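PDB 3HRG: DUF3822 family protein from Bacteroides thetaiotaomicron VPI-5482, which is of unknown function but has an actin-like ATPase fold, so that nucleotide binding is possible though not established. Local coordinates for residues E149-K154 with F240-A245; K161-S166 with Y198-V203; D173-E178 with L183-F188; L216-T221 with N230-F235. All blocks are in the same frame, centred on the assembly; numbering follows the deposited sequence.

Contact 1 (E149-K154 with F240-A245); sequences EYFSIK and FIMNPA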
loop_
_atom_site.group_PDB
_atom_site.type_symbol
_atom_site.label_atom_id
_atom_site.label_comp_id
_atom_site.label_asym_id
_atom_site.label_seq_id
_atom_site.Cartn_x
_atom_site.Cartn_y
_atom_site.Cartn_z
ATOM N N GLU A 149 2.458 -2.178 9.043
ATOM C CA GLU A 149 3.568 -2.676 9.864
ATOM C C GLU A 149 4.676 -1.618 10.031
ATOM O O GLU A 149 5.215 -1.406 11.124
ATOM C CB GLU A 149 4.160 -3.958 9.284
ATOM C CG GLU A 149 3.135 -5.046 9.185
ATOM C CD GLU A 149 3.702 -6.415 8.934
ATOM O OE1 GLU A 149 4.934 -6.556 8.792
ATOM O OE2 GLU A 149 2.880 -7.358 8.920
ATOM N N TYR A 150 5.012 -0.968 8.937
ATOM C CA TYR A 150 6.034 0.068 8.930
ATOM C C TYR A 150 5.616 1.296 9.765
ATOM O O TYR A 150 6.355 1.751 10.631
ATOM C CB TYR A 150 6.295 0.489 7.488
ATOM C CG TYR A 150 7.360 1.550 7.302
ATOM C CD1 TYR A 150 8.702 1.212 7.286
ATOM C CD2 TYR A 150 7.014 2.893 7.107
ATOM C CE1 TYR A 150 9.706 2.183 7.086
ATOM C CE2 TYR A 150 8.009 3.882 6.926
ATOM C CZ TYR A 150 9.345 3.499 6.902
ATOM O OH TYR A 150 10.329 4.418 6.719
ATOM N N PHE A 151 4.454 1.843 9.472
ATOM C CA PHE A 151 3.965 3.011 10.208
ATOM C C PHE A 151 3.712 2.704 11.708
ATOM O O PHE A 151 3.924 3.558 12.550
ATOM C CB PHE A 151 2.700 3.566 9.596
ATOM C CG PHE A 151 2.860 4.134 8.182
ATOM C CD1 PHE A 151 3.931 4.931 7.820
ATOM C CD2 PHE A 151 1.833 3.965 7.265
ATOM C CE1 PHE A 151 3.999 5.489 6.543
ATOM C CE2 PHE A 151 1.897 4.509 5.968
ATOM C CZ PHE A 151 2.970 5.272 5.611
ATOM N N SER A 152 3.298 1.492 12.030
ATOM C CA SER A 152 3.104 1.107 13.425
ATOM C C SER A 152 4.401 1.341 14.229
ATOM O O SER A 152 4.376 1.915 15.302
ATOM C CB SER A 152 2.678 -0.359 13.547
ATOM O OG SER A 152 2.722 -0.775 14.915
ATOM N N ILE A 153 5.522 0.934 13.656
ATOM C CA ILE A 153 6.833 1.045 14.316
ATOM C C ILE A 153 7.245 2.510 14.390
ATOM O O ILE A 153 7.664 2.977 15.455
ATOM C CB ILE A 153 7.900 0.197 13.592
ATOM C CG1 ILE A 153 7.514 -1.296 13.605
ATOM C CG2 ILE A 153 9.258 0.372 14.246
ATOM C CD1 ILE A 153 8.415 -2.211 12.773
ATOM N N LYS A 154 7.067 3.250 13.292
ATOM C CA LYS A 154 7.397 4.671 13.266
ATOM C C LYS A 154 6.562 5.493 14.252
ATOM O O LYS A 154 7.062 6.467 14.801
ATOM C CB LYS A 154 7.206 5.300 11.858
ATOM C CG LYS A 154 8.138 4.846 10.762
ATOM C CD LYS A 154 9.635 5.005 11.115
ATOM C CE LYS A 154 10.515 4.502 9.997
ATOM N NZ LYS A 154 11.918 4.344 10.424
ATOM N N PHE A 240 3.797 17.126 8.498
ATOM C CA PHE A 240 5.116 16.819 7.904
ATOM C C PHE A 240 5.025 16.062 6.589
ATOM O O PHE A 240 4.034 15.371 6.340
ATOM C CB PHE A 240 5.918 15.936 8.859
ATOM C CG PHE A 240 6.043 16.493 10.224
ATOM C CD1 PHE A 240 7.068 17.362 10.536
ATOM C CD2 PHE A 240 5.131 16.139 11.212
ATOM C CE1 PHE A 240 7.176 17.906 11.821
ATOM C CE2 PHE A 240 5.247 16.668 12.503
ATOM C CZ PHE A 240 6.259 17.552 12.806
ATOM N N ILE A 241 6.037 16.250 5.738
ATOM C CA ILE A 241 6.172 15.523 4.485
ATOM C C ILE A 241 7.218 14.490 4.813
ATOM O O ILE A 241 8.360 14.846 5.159
ATOM C CB ILE A 241 6.673 16.370 3.314
ATOM C CG1 ILE A 241 5.742 17.552 3.071
ATOM C CG2 ILE A 241 6.820 15.485 2.027
ATOM C CD1 ILE A 241 4.409 17.156 2.713
HETATM N N MSE A 242 6.842 13.228 4.726
HETATM C CA MSE A 242 7.730 12.149 5.069
HETATM C C MSE A 242 8.914 12.015 4.125
HETATM O O MSE A 242 8.849 12.398 2.962
HETATM C CB MSE A 242 7.009 10.807 5.026
HETATM C CG MSE A 242 5.860 10.664 5.938
HETATM SE SE MSE A 242 5.278 8.831 5.866
HETATM C CE MSE A 242 6.683 8.005 6.954
ATOM N N ASN A 243 9.969 11.430 4.683
ATOM C CA ASN A 243 11.198 11.109 3.987
ATOM C C ASN A 243 11.179 9.564 4.027
ATOM O O ASN A 243 11.155 8.978 5.115
ATOM C CB ASN A 243 12.392 11.717 4.717
ATOM C CG ASN A 243 13.716 11.453 4.033
ATOM O OD1 ASN A 243 13.779 10.900 2.940
ATOM N ND2 ASN A 243 14.797 11.871 4.683
ATOM N N PRO A 244 11.106 8.888 2.864
ATOM C CA PRO A 244 11.048 9.421 1.507
ATOM C C PRO A 244 9.662 9.989 1.174
ATOM O O PRO A 244 8.638 9.568 1.768
ATOM C CB PRO A 244 11.372 8.196 0.636
ATOM C CG PRO A 244 10.841 7.038 1.404
ATOM C CD PRO A 244 10.852 7.429 2.882
ATOM N N ALA A 245 9.646 10.937 0.234
ATOM C CA ALA A 245 8.412 11.603 -0.227
ATOM C C ALA A 245 7.622 10.770 -1.258
ATOM O O ALA A 245 6.541 11.176 -1.689
ATOM C CB ALA A 245 8.736 13.004 -0.799
#

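Contact 2 (K161-S166 with Y198-V203); sequences KKMYAS and YYLLYV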
loop_
_atom_site.group_PDB
_atom_site.type_symbol
_atom_site.label_atom_id
_atom_site.label_comp_id
_atom_site.label_asym_id
_atom_site.label_seq_id
_atom_site.Cartn_x
_atom_site.Cartn_y
_atom_site.Cartn_z
ATOM N N LYS A 161 -0.501 11.030 19.011
ATOM C CA LYS A 161 -1.178 10.114 18.082
ATOM C C LYS A 161 -0.725 10.552 16.709
ATOM O O LYS A 161 -0.363 11.723 16.489
ATOM C CB LYS A 161 -2.694 10.159 18.161
ATOM C CG LYS A 161 -3.259 9.772 19.508
ATOM C CD LYS A 161 -4.769 9.772 19.484
ATOM C CE LYS A 161 -5.360 9.483 20.848
ATOM N NZ LYS A 161 -6.851 9.429 20.733
ATOM N N LYS A 162 -0.758 9.637 15.756
ATOM C CA LYS A 162 -0.245 9.956 14.436
ATOM C C LYS A 162 -1.154 9.477 13.324
ATOM O O LYS A 162 -1.739 8.395 13.402
ATOM C CB LYS A 162 1.170 9.384 14.298
ATOM C CG LYS A 162 2.182 10.093 15.256
ATOM C CD LYS A 162 3.467 9.423 15.308
ATOM C CE LYS A 162 4.369 9.979 16.383
ATOM N NZ LYS A 162 3.970 9.575 17.761
HETATM N N MSE A 163 -1.291 10.330 12.317
HETATM C CA MSE A 163 -2.042 10.010 11.121
HETATM C C MSE A 163 -1.038 9.964 9.977
HETATM O O MSE A 163 -0.337 10.966 9.732
HETATM C CB MSE A 163 -3.096 11.097 10.807
HETATM C CG MSE A 163 -3.833 10.810 9.519
HETATM SE SE MSE A 163 -5.280 12.067 9.135
HETATM C CE MSE A 163 -6.431 11.668 10.594
ATOM N N TYR A 164 -0.954 8.832 9.290
ATOM C CA TYR A 164 -0.070 8.652 8.118
ATOM C C TYR A 164 -0.987 8.564 6.914
ATOM O O TYR A 164 -1.883 7.744 6.903
ATOM C CB TYR A 164 0.800 7.398 8.212
ATOM C CG TYR A 164 1.777 7.463 9.345
ATOM C CD1 TYR A 164 3.033 8.031 9.168
ATOM C CD2 TYR A 164 1.446 6.980 10.601
ATOM C CE1 TYR A 164 3.940 8.120 10.212
ATOM C CE2 TYR A 164 2.370 7.059 11.671
ATOM C CZ TYR A 164 3.590 7.643 11.469
ATOM O OH TYR A 164 4.502 7.714 12.495
ATOM N N ALA A 165 -0.786 9.444 5.933
ATOM C CA ALA A 165 -1.587 9.496 4.725
ATOM C C ALA A 165 -0.702 9.250 3.515
ATOM O O ALA A 165 0.294 9.977 3.314
ATOM C CB ALA A 165 -2.277 10.868 4.619
ATOM N N SER A 166 -1.046 8.217 2.740
ATOM C CA SER A 166 -0.345 7.841 1.530
ATOM C C SER A 166 -1.252 8.312 0.393
ATOM O O SER A 166 -2.340 7.760 0.148
ATOM C CB SER A 166 -0.124 6.356 1.457
ATOM O OG SER A 166 0.550 6.020 0.277
ATOM N N TYR A 198 -10.648 17.297 2.726
ATOM C CA TYR A 198 -11.932 16.919 3.286
ATOM C C TYR A 198 -11.858 15.620 4.060
ATOM O O TYR A 198 -12.304 15.546 5.226
ATOM C CB TYR A 198 -12.945 16.839 2.168
ATOM C CG TYR A 198 -14.337 16.441 2.596
ATOM C CD1 TYR A 198 -15.232 17.375 3.075
ATOM C CD2 TYR A 198 -14.762 15.128 2.468
ATOM C CE1 TYR A 198 -16.528 17.020 3.416
ATOM C CE2 TYR A 198 -16.061 14.749 2.801
ATOM C CZ TYR A 198 -16.936 15.700 3.288
ATOM O OH TYR A 198 -18.229 15.325 3.586
ATOM N N TYR A 199 -11.259 14.597 3.456
ATOM C CA TYR A 199 -11.178 13.298 4.145
ATOM C C TYR A 199 -10.175 13.272 5.286
ATOM O O TYR A 199 -10.425 12.637 6.296
ATOM C CB TYR A 199 -10.975 12.139 3.146
ATOM C CG TYR A 199 -12.192 11.909 2.282
ATOM C CD1 TYR A 199 -13.373 11.370 2.823
ATOM C CD2 TYR A 199 -12.179 12.204 0.926
ATOM C CE1 TYR A 199 -14.505 11.196 2.045
ATOM C CE2 TYR A 199 -13.273 12.003 0.138
ATOM C CZ TYR A 199 -14.449 11.508 0.697
ATOM O OH TYR A 199 -15.526 11.315 -0.107
ATOM N N LEU A 200 -9.070 13.985 5.155
ATOM C CA LEU A 200 -8.051 14.048 6.200
ATOM C C LEU A 200 -8.653 14.689 7.436
ATOM O O LEU A 200 -8.524 14.160 8.528
ATOM C CB LEU A 200 -6.840 14.835 5.738
ATOM C CG LEU A 200 -5.932 14.128 4.734
ATOM C CD1 LEU A 200 -4.997 15.114 4.065
ATOM C CD2 LEU A 200 -5.150 13.011 5.403
ATOM N N LEU A 201 -9.384 15.797 7.243
ATOM C CA LEU A 201 -10.019 16.480 8.359
ATOM C C LEU A 201 -11.196 15.715 8.943
ATOM O O LEU A 201 -11.475 15.825 10.158
ATOM C CB LEU A 201 -10.428 17.911 7.973
ATOM C CG LEU A 201 -9.247 18.837 7.569
ATOM C CD1 LEU A 201 -9.726 20.268 7.122
ATOM C CD2 LEU A 201 -8.211 18.940 8.682
ATOM N N TYR A 202 -11.919 14.993 8.092
ATOM C CA TYR A 202 -13.032 14.172 8.553
ATOM C C TYR A 202 -12.496 13.120 9.539
ATOM O O TYR A 202 -13.029 12.951 10.626
ATOM C CB TYR A 202 -13.738 13.450 7.398
ATOM C CG TYR A 202 -14.869 12.614 7.898
ATOM C CD1 TYR A 202 -16.110 13.162 8.074
ATOM C CD2 TYR A 202 -14.683 11.278 8.238
ATOM C CE1 TYR A 202 -17.137 12.432 8.579
ATOM C CE2 TYR A 202 -15.727 10.528 8.761
ATOM C CZ TYR A 202 -16.944 11.119 8.918
ATOM O OH TYR A 202 -18.021 10.424 9.412
ATOM N N VAL A 203 -11.474 12.397 9.125
ATOM C CA VAL A 203 -10.907 11.359 9.985
ATOM C C VAL A 203 -10.287 11.966 11.257
ATOM O O VAL A 203 -10.380 11.406 12.322
ATOM C CB VAL A 203 -9.887 10.482 9.246
ATOM C CG1 VAL A 203 -9.230 9.474 10.217
ATOM C CG2 VAL A 203 -10.568 9.760 8.025
#

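Contact 3 (D173-E178 with L183-F188); sequences DIYCFE and LLANSF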
loop_
_atom_site.group_PDB
_atom_site.type_symbol
_atom_site.label_atom_id
_atom_site.label_comp_id
_atom_site.label_asym_id
_atom_site.label_seq_id
_atom_site.Cartn_x
_atom_site.Cartn_y
_atom_site.Cartn_z
ATOM N N ASP A 173 -4.976 6.977 1.199
ATOM C CA ASP A 173 -5.005 5.853 2.142
ATOM C C ASP A 173 -4.585 6.440 3.480
ATOM O O ASP A 173 -3.518 7.085 3.563
ATOM C CB ASP A 173 -4.046 4.722 1.693
ATOM C CG ASP A 173 -4.342 4.193 0.280
ATOM O OD1 ASP A 173 -5.500 4.265 -0.165
ATOM O OD2 ASP A 173 -3.393 3.718 -0.421
ATOM N N ILE A 174 -5.431 6.287 4.497
ATOM C CA ILE A 174 -5.202 6.877 5.816
ATOM C C ILE A 174 -5.038 5.790 6.871
ATOM O O ILE A 174 -5.888 4.896 6.982
ATOM C CB ILE A 174 -6.321 7.838 6.197
ATOM C CG1 ILE A 174 -6.480 8.934 5.139
ATOM C CG2 ILE A 174 -6.088 8.447 7.603
ATOM C CD1 ILE A 174 -7.613 9.911 5.406
ATOM N N TYR A 175 -3.961 5.908 7.647
ATOM C CA TYR A 175 -3.572 4.943 8.685
ATOM C C TYR A 175 -3.286 5.725 9.965
ATOM O O TYR A 175 -2.343 6.535 10.018
ATOM C CB TYR A 175 -2.343 4.154 8.268
ATOM C CG TYR A 175 -2.475 3.541 6.892
ATOM C CD1 TYR A 175 -3.165 2.346 6.697
ATOM C CD2 TYR A 175 -1.946 4.184 5.778
ATOM C CE1 TYR A 175 -3.299 1.772 5.407
ATOM C CE2 TYR A 175 -2.040 3.608 4.483
ATOM C CZ TYR A 175 -2.740 2.422 4.315
ATOM O OH TYR A 175 -2.879 1.882 3.057
ATOM N N CYS A 176 -4.074 5.471 11.004
ATOM C CA CYS A 176 -3.949 6.214 12.263
ATOM C C CYS A 176 -3.499 5.332 13.413
ATOM O O CYS A 176 -3.966 4.199 13.537
ATOM C CB CYS A 176 -5.280 6.896 12.621
ATOM S SG CYS A 176 -5.769 8.083 11.392
ATOM N N PHE A 177 -2.646 5.898 14.288
ATOM C CA PHE A 177 -2.056 5.143 15.382
ATOM C C PHE A 177 -1.927 5.852 16.703
ATOM O O PHE A 177 -1.786 7.068 16.754
ATOM C CB PHE A 177 -0.607 4.751 15.023
ATOM C CG PHE A 177 -0.492 3.851 13.850
ATOM C CD1 PHE A 177 -0.428 4.375 12.560
ATOM C CD2 PHE A 177 -0.476 2.474 14.019
ATOM C CE1 PHE A 177 -0.308 3.505 11.470
ATOM C CE2 PHE A 177 -0.351 1.634 12.947
ATOM C CZ PHE A 177 -0.277 2.134 11.684
ATOM N N GLU A 178 -1.907 5.043 17.765
ATOM C CA GLU A 178 -1.645 5.514 19.110
ATOM C C GLU A 178 -0.660 4.505 19.669
ATOM O O GLU A 178 -1.026 3.346 19.851
ATOM C CB GLU A 178 -2.911 5.577 19.981
ATOM C CG GLU A 178 -2.628 6.034 21.421
ATOM C CD GLU A 178 -3.881 6.276 22.231
ATOM O OE1 GLU A 178 -5.006 5.939 21.791
ATOM O OE2 GLU A 178 -3.728 6.847 23.308
ATOM N N LEU A 183 -5.510 2.383 14.958
ATOM C CA LEU A 183 -6.852 2.888 15.314
ATOM C C LEU A 183 -7.826 2.867 14.126
ATOM O O LEU A 183 -9.037 2.697 14.312
ATOM C CB LEU A 183 -6.740 4.332 15.799
ATOM C CG LEU A 183 -5.841 4.658 17.003
ATOM C CD1 LEU A 183 -5.666 6.177 17.130
ATOM C CD2 LEU A 183 -6.342 4.037 18.298
ATOM N N LEU A 184 -7.290 3.037 12.913
ATOM C CA LEU A 184 -8.081 3.107 11.698
ATOM C C LEU A 184 -7.222 2.934 10.466
ATOM O O LEU A 184 -6.081 3.435 10.436
ATOM C CB LEU A 184 -8.761 4.486 11.627
ATOM C CG LEU A 184 -9.634 4.910 10.442
ATOM C CD1 LEU A 184 -10.773 5.851 10.953
ATOM C CD2 LEU A 184 -8.819 5.533 9.323
ATOM N N ALA A 185 -7.772 2.222 9.476
ATOM C CA ALA A 185 -7.138 2.079 8.152
ATOM C C ALA A 185 -8.249 2.139 7.104
ATOM O O ALA A 185 -9.105 1.254 7.068
ATOM C CB ALA A 185 -6.407 0.787 8.048
ATOM N N ASN A 186 -8.287 3.195 6.304
ATOM C CA ASN A 186 -9.290 3.270 5.234
ATOM C C ASN A 186 -8.768 4.115 4.080
ATOM O O ASN A 186 -7.787 4.846 4.212
ATOM C CB ASN A 186 -10.651 3.800 5.725
ATOM C CG ASN A 186 -11.780 3.497 4.737
ATOM O OD1 ASN A 186 -11.758 2.472 4.083
ATOM N ND2 ASN A 186 -12.746 4.392 4.619
ATOM N N SER A 187 -9.410 3.950 2.939
ATOM C CA SER A 187 -9.046 4.663 1.747
ATOM C C SER A 187 -10.267 5.392 1.215
ATOM O O SER A 187 -11.386 4.854 1.278
ATOM C CB SER A 187 -8.514 3.711 0.720
ATOM O OG SER A 187 -8.098 4.397 -0.445
ATOM N N PHE A 188 -10.044 6.595 0.689
ATOM C CA PHE A 188 -11.121 7.428 0.163
ATOM C C PHE A 188 -10.777 7.918 -1.232
ATOM O O PHE A 188 -9.659 8.422 -1.492
ATOM C CB PHE A 188 -11.355 8.633 1.080
ATOM C CG PHE A 188 -11.556 8.279 2.537
ATOM C CD1 PHE A 188 -10.464 8.065 3.377
ATOM C CD2 PHE A 188 -12.842 8.167 3.075
ATOM C CE1 PHE A 188 -10.641 7.737 4.746
ATOM C CE2 PHE A 188 -13.030 7.839 4.437
ATOM C CZ PHE A 188 -11.925 7.625 5.271
#

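Contact 4 (L216-T221 with N230-F235); sequences LHLTGT and NELKKF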
loop_
_atom_site.group_PDB
_atom_site.type_symbol
_atom_site.label_atom_id
_atom_site.label_comp_id
_atom_site.label_asym_id
_atom_site.label_seq_id
_atom_site.Cartn_x
_atom_site.Cartn_y
_atom_site.Cartn_z
ATOM N N LEU A 216 0.217 14.788 11.570
ATOM C CA LEU A 216 -0.139 14.316 10.241
ATOM C C LEU A 216 1.164 14.193 9.455
ATOM O O LEU A 216 1.935 15.181 9.354
ATOM C CB LEU A 216 -1.101 15.266 9.516
ATOM C CG LEU A 216 -1.329 14.973 8.040
ATOM C CD1 LEU A 216 -1.858 13.519 7.853
ATOM C CD2 LEU A 216 -2.265 16.029 7.403
ATOM N N HIS A 217 1.399 13.008 8.907
ATOM C CA HIS A 217 2.565 12.685 8.081
ATOM C C HIS A 217 2.074 12.283 6.678
ATOM O O HIS A 217 1.264 11.373 6.520
ATOM C CB HIS A 217 3.391 11.586 8.737
ATOM C CG HIS A 217 3.976 11.976 10.061
ATOM N ND1 HIS A 217 5.306 12.280 10.218
ATOM C CD2 HIS A 217 3.410 12.118 11.288
ATOM C CE1 HIS A 217 5.543 12.600 11.486
ATOM N NE2 HIS A 217 4.408 12.512 12.157
ATOM N N LEU A 218 2.550 12.989 5.667
ATOM C CA LEU A 218 2.118 12.779 4.288
ATOM C C LEU A 218 3.206 12.187 3.408
ATOM O O LEU A 218 4.391 12.527 3.549
ATOM C CB LEU A 218 1.708 14.131 3.687
ATOM C CG LEU A 218 0.534 14.859 4.319
ATOM C CD1 LEU A 218 0.469 16.298 3.835
ATOM C CD2 LEU A 218 -0.746 14.116 4.016
ATOM N N THR A 219 2.807 11.288 2.517
ATOM C CA THR A 219 3.723 10.713 1.562
ATOM C C THR A 219 2.975 10.405 0.265
ATOM O O THR A 219 1.741 10.368 0.255
ATOM C CB THR A 219 4.441 9.464 2.123
ATOM O OG1 THR A 219 5.490 9.100 1.208
ATOM C CG2 THR A 219 3.501 8.315 2.331
ATOM N N GLY A 220 3.711 10.214 -0.834
ATOM C CA GLY A 220 3.111 9.869 -2.130
ATOM C C GLY A 220 3.047 10.934 -3.219
ATOM O O GLY A 220 3.954 11.752 -3.377
ATOM N N THR A 221 1.959 10.909 -3.983
ATOM C CA THR A 221 1.775 11.814 -5.115
ATOM C C THR A 221 1.203 13.160 -4.653
ATOM O O THR A 221 0.006 13.416 -4.755
ATOM C CB THR A 221 0.855 11.152 -6.150
ATOM O OG1 THR A 221 -0.432 10.976 -5.580
ATOM C CG2 THR A 221 1.395 9.772 -6.572
ATOM N N ASN A 230 -1.016 24.622 2.851
ATOM C CA ASN A 230 -1.559 25.865 3.422
ATOM C C ASN A 230 -2.902 25.648 4.105
ATOM O O ASN A 230 -3.125 26.185 5.179
ATOM C CB ASN A 230 -1.680 26.971 2.388
ATOM C CG ASN A 230 -0.350 27.576 2.031
ATOM O OD1 ASN A 230 0.656 27.327 2.706
ATOM N ND2 ASN A 230 -0.328 28.393 0.980
ATOM N N GLU A 231 -3.772 24.861 3.477
ATOM C CA GLU A 231 -5.085 24.557 4.047
ATOM C C GLU A 231 -4.997 23.632 5.236
ATOM O O GLU A 231 -5.648 23.876 6.243
ATOM C CB GLU A 231 -6.040 23.946 3.023
ATOM C CG GLU A 231 -6.893 24.968 2.351
ATOM C CD GLU A 231 -7.859 25.643 3.355
ATOM O OE1 GLU A 231 -8.539 24.953 4.174
ATOM O OE2 GLU A 231 -7.896 26.867 3.346
ATOM N N LEU A 232 -4.258 22.540 5.118
ATOM C CA LEU A 232 -4.125 21.640 6.270
ATOM C C LEU A 232 -3.533 22.340 7.512
ATOM O O LEU A 232 -3.988 22.073 8.636
ATOM C CB LEU A 232 -3.293 20.410 5.911
ATOM C CG LEU A 232 -3.904 19.376 4.967
ATOM C CD1 LEU A 232 -2.788 18.467 4.473
ATOM C CD2 LEU A 232 -5.079 18.575 5.583
ATOM N N LYS A 233 -2.550 23.221 7.318
ATOM C CA LYS A 233 -1.874 23.931 8.420
ATOM C C LYS A 233 -2.794 24.854 9.221
ATOM O O LYS A 233 -2.468 25.227 10.341
ATOM C CB LYS A 233 -0.654 24.734 7.941
ATOM C CG LYS A 233 0.626 23.934 7.696
ATOM C CD LYS A 233 1.791 24.905 7.460
ATOM C CE LYS A 233 3.157 24.212 7.398
ATOM N NZ LYS A 233 3.317 23.297 6.227
ATOM N N LYS A 234 -3.943 25.229 8.643
ATOM C CA LYS A 234 -4.875 26.071 9.371
ATOM C C LYS A 234 -5.493 25.296 10.552
ATOM O O LYS A 234 -5.862 25.878 11.552
ATOM C CB LYS A 234 -6.032 26.506 8.475
ATOM C CG LYS A 234 -5.652 27.355 7.277
ATOM C CD LYS A 234 -6.899 27.813 6.528
ATOM C CE LYS A 234 -6.498 28.757 5.383
ATOM N NZ LYS A 234 -7.700 29.263 4.655
ATOM N N PHE A 235 -5.601 23.982 10.398
ATOM C CA PHE A 235 -6.246 23.118 11.364
ATOM C C PHE A 235 -5.302 22.174 12.114
ATOM O O PHE A 235 -5.515 21.897 13.294
ATOM C CB PHE A 235 -7.282 22.276 10.606
ATOM C CG PHE A 235 -8.402 23.081 10.035
ATOM C CD1 PHE A 235 -9.470 23.450 10.838
ATOM C CD2 PHE A 235 -8.395 23.479 8.702
ATOM C CE1 PHE A 235 -10.494 24.217 10.329
ATOM C CE2 PHE A 235 -9.435 24.275 8.185
ATOM C CZ PHE A 235 -10.468 24.622 8.994
#

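Contact 1 (E149-K154 with F240-A245)
This is a small apolar Met-aromatic contact, in which F151 and Y150 of helix 144-154 meet M242 in the loop that follows strand 239-241. It lies on one face of a five-stranded mixed sheet. M242 is present as selenomethionine. Its SE lies 3.6 Å from F151 CE1 and 4.9 Å from the centroid of the F151 ring. The direction from the centroid to the selenium is 67° off the ring normal, so the approach is oblique. The methyl CE touches the same corner, 3.7 Å from F151 CE1. The M242 chain runs straight through chi2 and bends at chi3 (76°). That bend carries CE on toward the second ring. CE reaches the edge of Y150, near the ring plane, 4.3 Å from CE2. On one face of Y150, the CG of K154 sits 3.9 Å above the ring plane, toward the rim. I248 of helix 248-255 touches Y150, F151 and M242 alike, and the ring of F151 stacks with Y164. On the loop side, P244 O accepts a hydrogen bond from T219 OG1, and P244 follows a cis peptide bond. No hydrogen bond joins the two segments. Their hold on each other is therefore dispersive: the selenium lies against F151, and the methyl group touches both rings.

Contact 2 (K161-S166 with Y198-V203)
K162 NZ hydrogen-bonds to the backbone carbonyl oxygens of S155, L157, G158 and S160, four acceptors that share its three N-H groups, on one face of the sheet. The next residue, M163, turns to the other face and meets L200 and V203 of helix 193-206. The strand runs nearly antiparallel to the helix segment, at 157°, and the two short axes come within 10.8 Å. M163, a selenomethionine, makes the largest share of the contact. With CG anti to the backbone N (chi1 177°) and chi2 extended, the side chain stretches out from the sheet. It then bends at chi3 (-65°), which lays the methyl group along the helix. SE crosses the side chain of L200 obliquely, 3.9 Å from CD2. CE meets V203 CG1 at 3.6 Å. Both SE and CE also lie 3.9 Å from the backbone oxygen L200 O. Two residues on, the short A165 points the same way, and its CB is 3.7 Å from L200 CD2. That one leucine methyl thus touches both the A165 methyl and the M163 selenium. L216 touches both M163 and L200 from the neighbouring strand, and V203 also reaches L184 and F188. All four touching residues are buried, and no hydrogen bond crosses between the segments. The helix is therefore held to this strand by apolar packing, and the lysine amine is kept on the other side of the sheet among carbonyl oxygens.

Contact 3 (D173-E178 with L183-F188)
D173 and S187 sit across from each other near one end of a beta hairpin formed by strands 171-178 and 181-189. S187 OG donates to D173 OD1 at 2.6 Å, almost in line with the C-O bond. With OG anti to the S187 N (chi1 -178°), the hydroxyl lies against this carboxylate oxygen. I174 and N186 form a hydrogen-bonded pair. I174 N reaches N186 O at 2.8 Å, and N186 N returns a bond to I174 O at 3.0 Å. Farther on comes a classic beta bulge, where L183 and L184 both face C176. C176 N binds L184 O at 2.9 Å, while L183 N binds C176 O at 2.8 Å, tilted 27° from the carbonyl plane. On the face of D173 and S187, A185 CB lies 3.8 Å from Y175 CD1. Outside the hairpin, R168 NE forms a salt bridge with D173 OD2. S187 OG also makes a weak bond to I172 O in the partner strand. Replacing D173 by alanine removes the carboxylate, which would probably leave R168 without this salt-bridge mate and the S187 hydroxyl without its short bond. An unidentified ligand is bound about 5 Å from the S187 side chain. Helix 144-154 covers Y175 and F177, and Y175 OH bonds S144 OG. Helix 193-206 covers the other face, where I174 CD1 meets the ring of F188 at CE1, 3.8 Å away.

Contact 4 (L216-T221 with N230-F235)
L216 and L232 bring the two backbones nearest, with their CA atoms 9.2 Å apart. L216 to G220 is extended strand, and the segment from N230 belongs to helix 225-235. L232 carries the helix side of the contact through one methyl. Its CD1 lies 3.8 Å from L216 CD2 and 4.0 Å from L218 CD1. In L216 the CG lies anti to the backbone N (chi1 170°), and the chain then turns at chi2 (57°), presenting CD2 to the L232 methyl. The side chain of L232 crosses that of L216 at about a right angle but meets L218 tip to tip. This is the packing of a beta-alpha-beta unit, in which helix 225-235 links strand 215-220 to the parallel strand 239-241. L216 and L218 are two apart in the strand and point to the same face, where V239 touches both. L200 of helix 193-206 also touches L232, so the two helices share this buried apolar layer. On the helix itself, K234 NZ forms a salt bridge with E231 OE2 at 2.7 Å, nearly in line with the carboxylate C-O bond.

In the fold
From the N terminus, helix 144-154 opens contact 1, which closes last, at 240-245, and so encloses the other three. Strand 162-167 opens contact 2. Contact 3, a hairpin, opens and closes within that loop before helix 193-206 closes contact 2. Contact 4 follows in series, from strand 215-220 to helix 225-235. No two loops cross. All four contacts reach one mixed sheet, ordered 181-189, 171-178, 162-167, 215-220, 239-241; this 3-2-1-4-5 order is as in actin-like folds. Contacts 2 and 4 bring helices to one face, contact 1 joins a helix on the other to the last strand's exit, and contact 3 pairs an edge strand. The centres of contacts 2 and 3 are about 7 Å apart.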